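PDB 5JBD: inactive glucansucrase from Lactobacillus reuteri, which belongs to glycoside hydrolase family 70, is built around a TIM-type barrel and carries a bound calcium ion. Local coordinates for residues S545-Q550 with V599-Y604; I569-N574 with Y604-V609. All coordinates share one frame; numbering follows the deposited sequence.

Contact 1: residues S545-Q550 with V599-Y604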
loop_
_atom_site.group_PDB
_atom_site.type_symbol
_atom_site.label_atom_id
_atom_site.label_comp_id
_atom_site.label_asym_id
_atom_site.label_seq_id
_atom_site.Cartn_x
_atom_site.Cartn_y
_atom_site.Cartn_z
ATOM N N SER A 545 -34.832 4.863 -8.734
ATOM C CA SER A 545 -35.659 3.913 -7.996
ATOM C C SER A 545 -37.167 4.179 -8.108
ATOM O O SER A 545 -37.961 3.325 -7.732
ATOM C CB SER A 545 -35.232 3.908 -6.521
ATOM O OG SER A 545 -35.390 5.192 -5.926
ATOM N N ASN A 546 -37.545 5.350 -8.631
ATOM C CA ASN A 546 -38.939 5.707 -8.893
ATOM C C ASN A 546 -39.344 5.633 -10.378
ATOM O O ASN A 546 -40.451 6.037 -10.737
ATOM C CB ASN A 546 -39.217 7.121 -8.349
ATOM C CG ASN A 546 -38.953 7.233 -6.854
ATOM O OD1 ASN A 546 -38.218 8.103 -6.405
ATOM N ND2 ASN A 546 -39.534 6.328 -6.084
ATOM N N MET A 547 -38.468 5.093 -11.230
ATOM C CA MET A 547 -38.715 5.010 -12.668
ATOM C C MET A 547 -40.061 4.364 -12.947
ATOM O O MET A 547 -40.373 3.305 -12.401
ATOM C CB MET A 547 -37.594 4.224 -13.372
ATOM C CG MET A 547 -37.713 4.150 -14.889
ATOM S SD MET A 547 -36.340 3.256 -15.637
ATOM C CE MET A 547 -36.791 1.573 -15.198
ATOM N N ALA A 548 -40.866 5.018 -13.789
ATOM C CA ALA A 548 -42.187 4.506 -14.141
ATOM C C ALA A 548 -42.056 3.220 -14.954
ATOM O O ALA A 548 -41.097 3.046 -15.716
ATOM C CB ALA A 548 -42.983 5.554 -14.933
ATOM N N GLN A 549 -43.013 2.312 -14.774
ATOM C CA GLN A 549 -43.025 1.069 -15.538
ATOM C C GLN A 549 -43.251 1.370 -17.012
ATOM O O GLN A 549 -44.071 2.237 -17.355
ATOM C CB GLN A 549 -44.078 0.083 -15.015
ATOM C CG GLN A 549 -44.127 -1.240 -15.774
ATOM C CD GLN A 549 -44.970 -2.281 -15.052
ATOM O OE1 GLN A 549 -46.196 -2.182 -15.003
ATOM N NE2 GLN A 549 -44.317 -3.297 -14.513
ATOM N N GLN A 550 -42.530 0.640 -17.864
ATOM C CA GLN A 550 -42.571 0.829 -19.314
ATOM C C GLN A 550 -41.970 -0.346 -20.057
ATOM O O GLN A 550 -41.237 -1.154 -19.476
ATOM C CB GLN A 550 -41.802 2.095 -19.706
ATOM C CG GLN A 550 -40.278 2.006 -19.519
ATOM C CD GLN A 550 -39.638 3.374 -19.446
ATOM O OE1 GLN A 550 -39.182 3.902 -20.456
ATOM N NE2 GLN A 550 -39.657 3.984 -18.260
ATOM N N VAL A 599 -38.711 -5.746 -23.635
ATOM C CA VAL A 599 -38.584 -6.051 -22.212
ATOM C C VAL A 599 -39.403 -5.047 -21.402
ATOM O O VAL A 599 -39.464 -3.866 -21.757
ATOM C CB VAL A 599 -37.084 -5.990 -21.769
ATOM C CG1 VAL A 599 -36.933 -6.335 -20.295
ATOM C CG2 VAL A 599 -36.223 -6.936 -22.608
ATOM N N THR A 600 -39.993 -5.515 -20.303
ATOM C CA THR A 600 -40.679 -4.648 -19.341
ATOM C C THR A 600 -39.821 -4.337 -18.118
ATOM O O THR A 600 -39.264 -5.247 -17.499
ATOM C CB THR A 600 -42.006 -5.284 -18.870
ATOM O OG1 THR A 600 -42.794 -5.601 -20.007
ATOM C CG2 THR A 600 -42.794 -4.339 -17.970
ATOM N N VAL A 601 -39.756 -3.051 -17.753
ATOM C CA VAL A 601 -38.884 -2.562 -16.687
ATOM C C VAL A 601 -39.590 -1.527 -15.828
ATOM O O VAL A 601 -40.540 -0.897 -16.278
ATOM C CB VAL A 601 -37.596 -1.930 -17.272
ATOM C CG1 VAL A 601 -36.819 -2.961 -18.101
ATOM C CG2 VAL A 601 -37.894 -0.693 -18.114
ATOM N N LYS A 602 -39.084 -1.330 -14.615
ATOM C CA LYS A 602 -39.523 -0.255 -13.714
ATOM C C LYS A 602 -38.496 -0.022 -12.620
ATOM O O LYS A 602 -37.572 -0.822 -12.451
ATOM C CB LYS A 602 -40.867 -0.594 -13.078
ATOM C CG LYS A 602 -40.812 -1.698 -12.030
ATOM C CD LYS A 602 -42.209 -2.111 -11.573
ATOM C CE LYS A 602 -42.637 -1.360 -10.324
ATOM N NZ LYS A 602 -41.832 -1.729 -9.116
ATOM N N GLY A 603 -38.656 1.066 -11.873
ATOM C CA GLY A 603 -37.808 1.350 -10.723
ATOM C C GLY A 603 -38.130 0.475 -9.508
ATOM O O GLY A 603 -39.307 0.232 -9.208
ATOM N N TYR A 604 -37.083 0.014 -8.820
ATOM C CA TYR A 604 -37.199 -0.738 -7.571
ATOM C C TYR A 604 -36.285 -0.147 -6.517
ATOM O O TYR A 604 -35.312 0.564 -6.819
ATOM C CB TYR A 604 -36.789 -2.190 -7.771
ATOM C CG TYR A 604 -37.703 -2.997 -8.639
ATOM C CD1 TYR A 604 -37.518 -3.052 -10.013
ATOM C CD2 TYR A 604 -38.733 -3.743 -8.089
ATOM C CE1 TYR A 604 -38.338 -3.823 -10.821
ATOM C CE2 TYR A 604 -39.566 -4.522 -8.888
ATOM C CZ TYR A 604 -39.366 -4.554 -10.251
ATOM O OH TYR A 604 -40.180 -5.314 -11.063
#
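Gln550 and Val601 form an antiparallel hydrogen-bonded pair, the point where the loop after strand 537-542 enters the two-stranded antiparallel sheet of 550-555 and 596-605. Gln550 N gives its proton to Val601 O and Val601 N returns one to Gln550 O, both at 3.0 Å. Beyond this pair the register is irregular, with a third bond from Gly603 N to Met547 O at 2.9 Å. Weaker CA-H...O contacts fill in, among them Gln549 CA on Val601 O at 3.3 Å. The Gly603 backbone packs directly on Ser545, with Gly603 C 3.4 Å from Ser545 O.

Apolar packing lies mainly with Met547. Its chain runs straight out to SD, then bends at the last torsion (chi3 74°), which lays CE on the Lys602 backbone and 3.9 Å from Val601 CG2. Leu510 of strand 510-515 touches both Met547 and Val601.

Among the polar side chains, Gln549 and Lys602 share the other flank. Gln549, extended, passes obliquely over Thr600 and Lys602, and its NE2 lies 3.8 Å from Lys602 CD while bonding to Glu584. The Lys602 chain folds back at chi3 and chi4, and NZ comes over one face of the Tyr604 ring, with a salt bridge to Glu573 and a bond to Gly603 O. Gln550 instead lies on the face of Val601, its CG against Val601 CG2. It turns its amide back over the preceding loop, where NE2 donates to Ala548 O at 3.1 Å, with that oxygen close to the amide plane.

Contact 2: residues I569-N574 with Y604-V609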
loop_
_atom_site.group_PDB
_atom_site.type_symbol
_atom_site.label_atom_id
_atom_site.label_comp_id
_atom_site.label_asym_id
_atom_site.label_seq_id
_atom_site.Cartn_x
_atom_site.Cartn_y
_atom_site.Cartn_z
ATOM N N ILE A 569 -30.790 -12.661 -14.978
ATOM C CA ILE A 569 -31.068 -11.912 -13.751
ATOM C C ILE A 569 -32.179 -10.911 -14.045
ATOM O O ILE A 569 -32.125 -10.221 -15.054
ATOM C CB ILE A 569 -29.838 -11.122 -13.245
ATOM C CG1 ILE A 569 -28.649 -12.061 -12.995
ATOM C CG2 ILE A 569 -30.187 -10.338 -11.974
ATOM C CD1 ILE A 569 -27.370 -11.351 -12.599
ATOM N N ASP A 570 -33.152 -10.815 -13.140
ATOM C CA ASP A 570 -34.206 -9.798 -13.201
ATOM C C ASP A 570 -34.426 -9.263 -11.782
ATOM O O ASP A 570 -34.040 -9.908 -10.800
ATOM C CB ASP A 570 -35.497 -10.394 -13.787
ATOM C CG ASP A 570 -36.388 -9.355 -14.510
ATOM O OD1 ASP A 570 -36.214 -8.131 -14.321
ATOM O OD2 ASP A 570 -37.296 -9.784 -15.258
ATOM N N THR A 571 -35.026 -8.080 -11.681
ATOM C CA THR A 571 -35.251 -7.422 -10.390
ATOM C C THR A 571 -36.671 -7.720 -9.874
ATOM O O THR A 571 -37.625 -7.731 -10.656
ATOM C CB THR A 571 -35.002 -5.901 -10.503
ATOM O OG1 THR A 571 -33.688 -5.670 -11.041
ATOM C CG2 THR A 571 -35.102 -5.220 -9.169
ATOM N N THR A 572 -36.785 -7.938 -8.557
ATOM C CA THR A 572 -38.076 -8.113 -7.853
ATOM C C THR A 572 -38.199 -7.055 -6.761
ATOM O O THR A 572 -37.235 -6.347 -6.467
ATOM C CB THR A 572 -38.186 -9.499 -7.174
ATOM O OG1 THR A 572 -37.230 -9.578 -6.108
ATOM C CG2 THR A 572 -37.952 -10.623 -8.174
ATOM N N GLU A 573 -39.377 -6.954 -6.132
ATOM C CA GLU A 573 -39.572 -5.954 -5.066
ATOM C C GLU A 573 -38.572 -6.119 -3.914
ATOM O O GLU A 573 -38.106 -5.120 -3.357
ATOM C CB GLU A 573 -41.021 -5.965 -4.526
ATOM C CG GLU A 573 -42.092 -5.503 -5.524
ATOM C CD GLU A 573 -41.915 -4.086 -6.073
ATOM O OE1 GLU A 573 -41.335 -3.205 -5.387
ATOM O OE2 GLU A 573 -42.384 -3.844 -7.210
ATOM N N ASN A 574 -38.233 -7.366 -3.582
ATOM C CA ASN A 574 -37.305 -7.671 -2.474
ATOM C C ASN A 574 -35.833 -7.855 -2.862
ATOM O O ASN A 574 -34.955 -7.649 -2.014
ATOM C CB ASN A 574 -37.783 -8.909 -1.703
ATOM C CG ASN A 574 -39.097 -8.672 -0.988
ATOM O OD1 ASN A 574 -39.434 -7.539 -0.610
ATOM N ND2 ASN A 574 -39.855 -9.745 -0.801
ATOM N N TYR A 604 -37.083 0.014 -8.820
ATOM C CA TYR A 604 -37.199 -0.738 -7.571
ATOM C C TYR A 604 -36.285 -0.147 -6.517
ATOM O O TYR A 604 -35.312 0.564 -6.819
ATOM C CB TYR A 604 -36.789 -2.190 -7.771
ATOM C CG TYR A 604 -37.703 -2.997 -8.639
ATOM C CD1 TYR A 604 -37.518 -3.052 -10.013
ATOM C CD2 TYR A 604 -38.733 -3.743 -8.089
ATOM C CE1 TYR A 604 -38.338 -3.823 -10.821
ATOM C CE2 TYR A 604 -39.566 -4.522 -8.888
ATOM C CZ TYR A 604 -39.366 -4.554 -10.251
ATOM O OH TYR A 604 -40.180 -5.314 -11.063
ATOM N N SER A 605 -36.580 -0.477 -5.269
ATOM C CA SER A 605 -35.750 -0.068 -4.151
ATOM C C SER A 605 -35.674 -1.235 -3.177
ATOM O O SER A 605 -36.637 -1.524 -2.460
ATOM C CB SER A 605 -36.332 1.174 -3.479
ATOM O OG SER A 605 -35.462 1.644 -2.470
ATOM N N ASN A 606 -34.526 -1.920 -3.176
ATOM C CA ASN A 606 -34.276 -3.040 -2.264
ATOM C C ASN A 606 -32.758 -3.125 -1.991
ATOM O O ASN A 606 -31.999 -2.333 -2.567
ATOM C CB ASN A 606 -34.918 -4.317 -2.833
ATOM C CG ASN A 606 -34.251 -4.804 -4.101
ATOM O OD1 ASN A 606 -33.026 -4.946 -4.162
ATOM N ND2 ASN A 606 -35.060 -5.112 -5.111
ATOM N N PRO A 607 -32.302 -4.061 -1.126
ATOM C CA PRO A 607 -30.874 -4.053 -0.805
ATOM C C PRO A 607 -29.924 -4.284 -1.996
ATOM O O PRO A 607 -28.773 -3.838 -1.940
ATOM C CB PRO A 607 -30.740 -5.192 0.230
ATOM C CG PRO A 607 -32.104 -5.320 0.830
ATOM C CD PRO A 607 -33.024 -5.074 -0.331
ATOM N N TYR A 608 -30.422 -4.954 -3.037
ATOM C CA TYR A 608 -29.650 -5.330 -4.209
ATOM C C TYR A 608 -29.715 -4.287 -5.336
ATOM O O TYR A 608 -28.713 -4.075 -6.013
ATOM C CB TYR A 608 -30.146 -6.685 -4.738
ATOM C CG TYR A 608 -30.010 -7.798 -3.712
ATOM C CD1 TYR A 608 -28.845 -8.545 -3.630
ATOM C CD2 TYR A 608 -31.039 -8.080 -2.790
ATOM C CE1 TYR A 608 -28.693 -9.554 -2.681
ATOM C CE2 TYR A 608 -30.893 -9.086 -1.834
ATOM C CZ TYR A 608 -29.712 -9.813 -1.787
ATOM O OH TYR A 608 -29.537 -10.806 -0.864
ATOM N N VAL A 609 -30.874 -3.642 -5.512
ATOM C CA VAL A 609 -31.146 -2.738 -6.649
ATOM C C VAL A 609 -31.845 -1.448 -6.182
ATOM O O VAL A 609 -32.833 -1.496 -5.430
ATOM C CB VAL A 609 -32.021 -3.432 -7.724
ATOM C CG1 VAL A 609 -32.294 -2.504 -8.915
ATOM C CG2 VAL A 609 -31.388 -4.737 -8.188
HETATM O O HOH W 1 -38.537 -7.073 -13.235
#
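Tyr604 lies against the end of strand 564-571 and the turn that follows it, and its side chain meets Thr571 first, then Thr572 and Glu573. CB is 3.7 Å from Thr571 CG2. With CG beside the backbone N (chi1 -68°), the ring passes alongside Thr571, whose methyl sits over one face in a CH-pi contact: Thr571 CG2 is 3.7 Å from the centroid of the Tyr604 ring. CD1 is the ring atom nearest that methyl, at 3.4 Å, and CE1 also lies by Thr571. Farther round, CD2 approaches Thr572 O at 3.4 Å. CE2 meets Glu573 OE2, whose carboxylate plane is turned 46° from the ring; the same oxygen has its salt bridge with Lys602. CZ comes to Thr571 O. At the tip, OH shares a water with Asp570 OD1 and Thr571 O, 3.2 Å from Tyr604 OH to the water, and has a weak bond to Glu584.

Thr571 serves a second neighbour as well: its side chain meets that of Val609 tip to tip, with OG1 3.8 Å from Val609 CG2. That hydroxyl is itself bonded to Leu613 O.

Asn606 packs against residues 572-574. Its CB rests on the carbonyl oxygens of Glu573 and Asn574, and ND2 is 2.8 Å from Thr572 O. Two backbone protons grip the other end of the amide: Tyr608 N reaches Asn606 OD1 in the carbonyl plane at 2.8 Å, whereas Val609 N comes from above that plane. Asn606 thus forms an Asx turn and Asx motif at the reversal between strands 596-605 and 612-618.

Contacts 1 and 2 use consecutive stretches of the chain, 599-604 and 604-609, that share Tyr604 on strand 596-605; their centres are 11 Å apart. A salt bridge, Lys602 NZ to Glu573 OE2 at 2.9 Å, joins contact 1 to the turn after strand 564-571, and Ser545 and Ser605 touch, CB to CB at 4.2 Å. Along the chain the four segments alternate, and strand 612-618 lies beside both contacts through Tyr612. Their centres are about 42 and 36 Å from that of the chain, and neither contact includes a residue of the calcium site (Glu237, Asp243, Asn287, Asn751). A glycerol about 5 Å from the Pro607 side chain probably comes from the crystallisation liquor.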